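Local coordinates for phosphoserine aminotransferase (Bacillus circulans, PDB 2C0R), which catalyses the pyridoxal-phosphate-dependent, reversible transamination between phosphoserine and 2-oxoglutarate in serine biosynthesis, and the analogous reaction of phosphohydroxythreonine for pyridoxine biosynthesis, at residues A[97-101]-A[102-106]; A[150-153]-A[154-157]. The protein carries 1 engineered substitution. All blocks are in the same frame, centred on the assembly; numbering follows the deposited sequence.

Contact 1: A[97-101]-A[102-106]; sequences YVMTG and SWASK. With PLP (pyridoxal-5'-phosphate), chain C.
The strand-to-helix turn of a beta-alpha-beta unit, in the class-V aminotransferase fold, brings the end of strand 94-99 against the first turn of helix 102-114. The short axes run at 145° to each other, so the chain nearly reverses at Gly101, the N-cap residue. Its carbonyl starts the helix by accepting Ser105 N (Ser105 N to Gly101 O 2.9 Å), with the donor nearly along the C=O axis. A water at Gly101 N also bonds Ser105 OG, tying cap to first turn a second time. Gly101 sits at phi/psi 144/-155°, a conformation suited to glycine. Inside the bend, Ala104 CB lies 3.5 Å from both Val98 O and Thr100 N. Met99 is bent at chi2 and chi3, which brings its methyl CE against the first turn, 3.6 Å from Ser105 CA and close to Ala104 O. Thr100 OG1 is hydrogen-bonded to Glu152, which also accepts from Trp103 N and Ala104 N. On the cofactor side, the Trp103 indole covers one face of the pyridoxal ring, an offset stack in which PLP C4 lies 3.5 Å above the indole plane and Trp103 CH2 comes within 3.5 Å of PLP C5A.

Contact 2: A[150-153]-A[154-157]; sequences SNET and IEGA. With PLP (pyridoxal-5'-phosphate), chain C.
Glu152 O takes a hydrogen bond from Gly156 N at 2.8 Å and a weak one from Ala157 N; in return Glu152 N gives a bond to Ala157 O, also 2.8 Å. The backbone folds into a G1 beta bulge, with Gly156 and Ala157 both facing Glu152, and Gly156 adopts a left-handed backbone conformation that favours glycine. A CA-H...O contact, Asn151 CA to Ala157 O at 3.5 Å, lies beside these bonds. Thr153 OG1 and the phenolic PLP O3 share a hydrogen bond of 2.5 Å, with either able to donate; Ser176 is a second partner of this threonine hydroxyl. At chi1 -36°, OG1 lies anti to the carbonyl carbon, which turns it to the cofactor. The side chains of Glu152 and Glu155 run alongside one another, their carboxylate planes 72° apart, and their OE1 atoms are 3.9 Å from each other. One water donates to both OE1 atoms and accepts from Ile154 N (2.8 Å), which should ease the like-charge repulsion; Glu155 OE2 is hydrogen-bonded to Ser102 OG. The hairpin of strands 151-152 and 157-158 follows strand 143-149, with Ile154 and Thr153 packed on Trp103 of helix 102-114.

Both contacts are buried, their centres 9 Å apart, and both reach the cofactor. Contact 1 belongs to the large mixed sheet and its helix, contact 2 to a separate two-stranded hairpin. Their chemistry differs accordingly: 97-106 offers cofactor stacking, apolar packing and a helix start, whereas 150-157 brings a hydroxyl to the cofactor's phenolic oxygen and two carboxylates to the turn. Those acids join the contacts, with Ser102 OG 2.5 Å from Glu155 OE2 and Thr100 OG1 2.7 Å from Glu152 OE2, both probable hydrogen bonds. The Glu152 carboxylate, accepting from two N-H groups at the helix start, would probably be stabilised as an anion.

Contact 1: A[97-101]-A[102-106]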
loop_
_atom_site.group_PDB
_atom_site.type_symbol
_atom_site.label_atom_id
_atom_site.label_comp_id
_atom_site.label_asym_id
_atom_site.label_seq_id
_atom_site.Cartn_x
_atom_site.Cartn_y
_atom_site.Cartn_z
ATOM N N TYR A 97 -14.906 19.459 12.100
ATOM C CA TYR A 97 -13.548 19.087 12.532
ATOM C C TYR A 97 -13.190 19.679 13.892
ATOM O O TYR A 97 -13.545 20.828 14.160
ATOM C CB TYR A 97 -12.511 19.528 11.457
ATOM C CG TYR A 97 -12.586 18.499 10.315
ATOM C CD1 TYR A 97 -13.595 18.586 9.369
ATOM C CD2 TYR A 97 -11.657 17.475 10.231
ATOM C CE1 TYR A 97 -13.697 17.698 8.331
ATOM C CE2 TYR A 97 -11.777 16.555 9.186
ATOM C CZ TYR A 97 -12.780 16.678 8.252
ATOM O OH TYR A 97 -12.929 15.760 7.230
ATOM N N VAL A 98 -12.527 18.880 14.734
ATOM C CA VAL A 98 -11.872 19.423 15.931
ATOM C C VAL A 98 -10.425 19.719 15.571
ATOM O O VAL A 98 -9.741 18.760 15.163
ATOM C CB VAL A 98 -11.970 18.409 17.062
ATOM C CG1 VAL A 98 -11.289 18.979 18.342
ATOM C CG2 VAL A 98 -13.403 17.968 17.326
ATOM N N MET A 99 -9.978 20.960 15.669
ATOM C CA MET A 99 -8.717 21.418 15.115
ATOM C C MET A 99 -7.671 21.496 16.233
ATOM O O MET A 99 -7.615 22.433 17.005
ATOM C CB MET A 99 -8.826 22.754 14.378
ATOM C CG MET A 99 -9.919 22.753 13.325
ATOM S SD MET A 99 -9.692 21.445 12.065
ATOM C CE MET A 99 -8.095 21.965 11.412
ATOM N N THR A 100 -6.849 20.442 16.285
ATOM C CA THR A 100 -5.914 20.231 17.396
ATOM C C THR A 100 -4.476 20.314 16.956
ATOM O O THR A 100 -3.578 20.049 17.776
ATOM C CB THR A 100 -6.165 18.843 18.066
ATOM O OG1 THR A 100 -6.352 17.884 17.000
ATOM C CG2 THR A 100 -7.446 18.895 18.879
ATOM N N GLY A 101 -4.202 20.643 15.703
ATOM C CA GLY A 101 -2.779 20.679 15.341
ATOM C C GLY A 101 -2.612 20.195 13.906
ATOM O O GLY A 101 -3.484 20.240 13.026
ATOM N N SER A 102 -1.427 19.695 13.638
ATOM C CA SER A 102 -0.993 19.452 12.271
ATOM C C SER A 102 -1.796 18.422 11.531
ATOM O O SER A 102 -2.102 18.588 10.326
ATOM C CB SER A 102 0.476 18.992 12.323
ATOM O OG SER A 102 1.270 20.110 12.722
ATOM N N TRP A 103 -2.141 17.329 12.217
ATOM C CA TRP A 103 -2.870 16.306 11.449
ATOM C C TRP A 103 -4.359 16.625 11.325
ATOM O O TRP A 103 -4.966 16.277 10.318
ATOM C CB TRP A 103 -2.589 14.953 12.093
ATOM C CG TRP A 103 -1.188 14.506 11.743
ATOM C CD1 TRP A 103 -0.144 14.292 12.581
ATOM C CD2 TRP A 103 -0.706 14.235 10.418
ATOM N NE1 TRP A 103 0.968 13.892 11.865
ATOM C CE2 TRP A 103 0.644 13.854 10.539
ATOM C CE3 TRP A 103 -1.289 14.280 9.143
ATOM C CZ2 TRP A 103 1.423 13.515 9.427
ATOM C CZ3 TRP A 103 -0.515 13.942 8.032
ATOM C CH2 TRP A 103 0.821 13.567 8.179
ATOM N N ALA A 104 -4.947 17.292 12.317
ATOM C CA ALA A 104 -6.286 17.780 12.133
ATOM C C ALA A 104 -6.324 18.742 10.960
ATOM O O ALA A 104 -7.223 18.726 10.144
ATOM C CB ALA A 104 -6.717 18.564 13.357
ATOM N N SER A 105 -5.290 19.587 10.853
ATOM C CA SER A 105 -5.275 20.569 9.758
ATOM C C SER A 105 -5.213 19.885 8.401
ATOM O O SER A 105 -5.843 20.331 7.425
ATOM C CB SER A 105 -4.105 21.546 9.865
ATOM O OG SER A 105 -4.287 22.413 10.971
ATOM N N LYS A 106 -4.426 18.812 8.305
ATOM C CA LYS A 106 -4.342 18.104 7.008
ATOM C C LYS A 106 -5.699 17.504 6.665
ATOM O O LYS A 106 -6.151 17.465 5.527
ATOM C CB LYS A 106 -3.276 17.011 7.095
ATOM C CG LYS A 106 -1.864 17.589 7.055
ATOM C CD LYS A 106 -1.488 17.842 5.608
ATOM C CE LYS A 106 0.006 18.044 5.415
ATOM N NZ LYS A 106 0.701 16.748 5.166
HETATM N N1 PLP C . -2.632 11.204 10.854
HETATM C C2 PLP C . -1.756 11.090 11.892
HETATM C C2A PLP C . -2.301 11.378 13.289
HETATM C C3 PLP C . -0.462 10.717 11.675
HETATM O O3 PLP C . 0.405 10.540 12.708
HETATM C C4 PLP C . -0.077 10.386 10.386
HETATM C C4A PLP C . 1.371 9.963 10.135
HETATM C C5 PLP C . -0.956 10.588 9.343
HETATM C C6 PLP C . -2.256 10.910 9.569
HETATM C C5A PLP C . -0.497 10.391 7.892
HETATM O O4P PLP C . -0.361 9.003 7.607
HETATM P P PLP C . 0.096 8.476 6.175
HETATM O O1P PLP C . -0.064 6.983 6.238
HETATM O O2P PLP C . 1.541 8.913 6.058
HETATM O O3P PLP C . -0.785 9.141 5.178
HETATM O O HOH W 1 -5.606 22.132 13.570
#

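Contact 2: A[150-153]-A[154-157]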
loop_
_atom_site.group_PDB
_atom_site.type_symbol
_atom_site.label_atom_id
_atom_site.label_comp_id
_atom_site.label_asym_id
_atom_site.label_seq_id
_atom_site.Cartn_x
_atom_site.Cartn_y
_atom_site.Cartn_z
ATOM N N SER A 150 -7.093 11.675 17.524
ATOM C CA SER A 150 -6.949 11.260 18.897
ATOM C C SER A 150 -5.565 11.645 19.448
ATOM O O SER A 150 -5.498 12.004 20.628
ATOM C CB SER A 150 -7.133 9.765 19.107
ATOM O OG SER A 150 -6.231 9.059 18.274
ATOM N N ASN A 151 -4.558 11.545 18.618
ATOM C CA ASN A 151 -3.205 11.870 19.072
ATOM C C ASN A 151 -2.558 12.699 17.990
ATOM O O ASN A 151 -2.443 12.202 16.853
ATOM C CB ASN A 151 -2.446 10.566 19.325
ATOM C CG ASN A 151 -1.051 10.824 19.921
ATOM O OD1 ASN A 151 -0.978 11.053 21.125
ATOM N ND2 ASN A 151 -0.011 10.733 19.126
ATOM N N GLU A 152 -2.199 13.913 18.281
ATOM C CA GLU A 152 -1.539 14.816 17.352
ATOM C C GLU A 152 -0.047 14.515 17.443
ATOM O O GLU A 152 0.627 15.056 18.344
ATOM C CB GLU A 152 -1.851 16.270 17.715
ATOM C CG GLU A 152 -3.235 16.680 17.220
ATOM C CD GLU A 152 -3.334 16.915 15.725
ATOM O OE1 GLU A 152 -2.390 16.595 14.981
ATOM O OE2 GLU A 152 -4.382 17.427 15.275
ATOM N N THR A 153 0.356 13.702 16.510
ATOM C CA THR A 153 1.697 13.131 16.458
ATOM C C THR A 153 2.807 14.164 16.402
ATOM O O THR A 153 3.892 13.882 16.929
ATOM C CB THR A 153 1.798 12.304 15.138
ATOM O OG1 THR A 153 0.502 11.703 14.956
ATOM C CG2 THR A 153 2.879 11.260 15.302
ATOM N N ILE A 154 2.550 15.306 15.743
ATOM C CA ILE A 154 3.624 16.302 15.582
ATOM C C ILE A 154 3.715 17.223 16.786
ATOM O O ILE A 154 4.816 17.602 17.206
ATOM C CB ILE A 154 3.405 17.086 14.264
ATOM C CG1 ILE A 154 3.792 16.198 13.083
ATOM C CG2 ILE A 154 4.140 18.416 14.280
ATOM C CD1 ILE A 154 3.367 16.691 11.719
ATOM N N GLU A 155 2.556 17.611 17.318
ATOM C CA GLU A 155 2.548 18.515 18.463
ATOM C C GLU A 155 2.765 17.795 19.791
ATOM O O GLU A 155 3.255 18.413 20.749
ATOM C CB GLU A 155 1.229 19.292 18.480
ATOM C CG GLU A 155 1.255 20.516 17.550
ATOM C CD GLU A 155 1.037 20.213 16.090
ATOM O OE1 GLU A 155 0.238 19.295 15.847
ATOM O OE2 GLU A 155 1.583 20.771 15.110
ATOM N N GLY A 156 2.430 16.508 19.872
ATOM C CA GLY A 156 2.612 15.769 21.107
ATOM C C GLY A 156 1.415 15.901 22.055
ATOM O O GLY A 156 1.581 15.758 23.264
ATOM N N ALA A 157 0.204 16.115 21.536
ATOM C CA ALA A 157 -0.989 16.264 22.339
ATOM C C ALA A 157 -1.884 15.045 22.087
ATOM O O ALA A 157 -1.875 14.449 20.993
ATOM C CB ALA A 157 -1.768 17.534 22.031
HETATM N N1 PLP C . -2.632 11.204 10.854
HETATM C C2 PLP C . -1.756 11.090 11.892
HETATM C C2A PLP C . -2.301 11.378 13.289
HETATM C C3 PLP C . -0.462 10.717 11.675
HETATM O O3 PLP C . 0.405 10.540 12.708
HETATM C C4 PLP C . -0.077 10.386 10.386
HETATM C C4A PLP C . 1.371 9.963 10.135
HETATM C C5 PLP C . -0.956 10.588 9.343
HETATM C C6 PLP C . -2.256 10.910 9.569
HETATM C C5A PLP C . -0.497 10.391 7.892
HETATM O O4P PLP C . -0.361 9.003 7.607
HETATM P P PLP C . 0.096 8.476 6.175
HETATM O O1P PLP C . -0.064 6.983 6.238
HETATM O O2P PLP C . 1.541 8.913 6.058
HETATM O O3P PLP C . -0.785 9.141 5.178
HETATM O O HOH W 2 0.173 16.714 15.213
#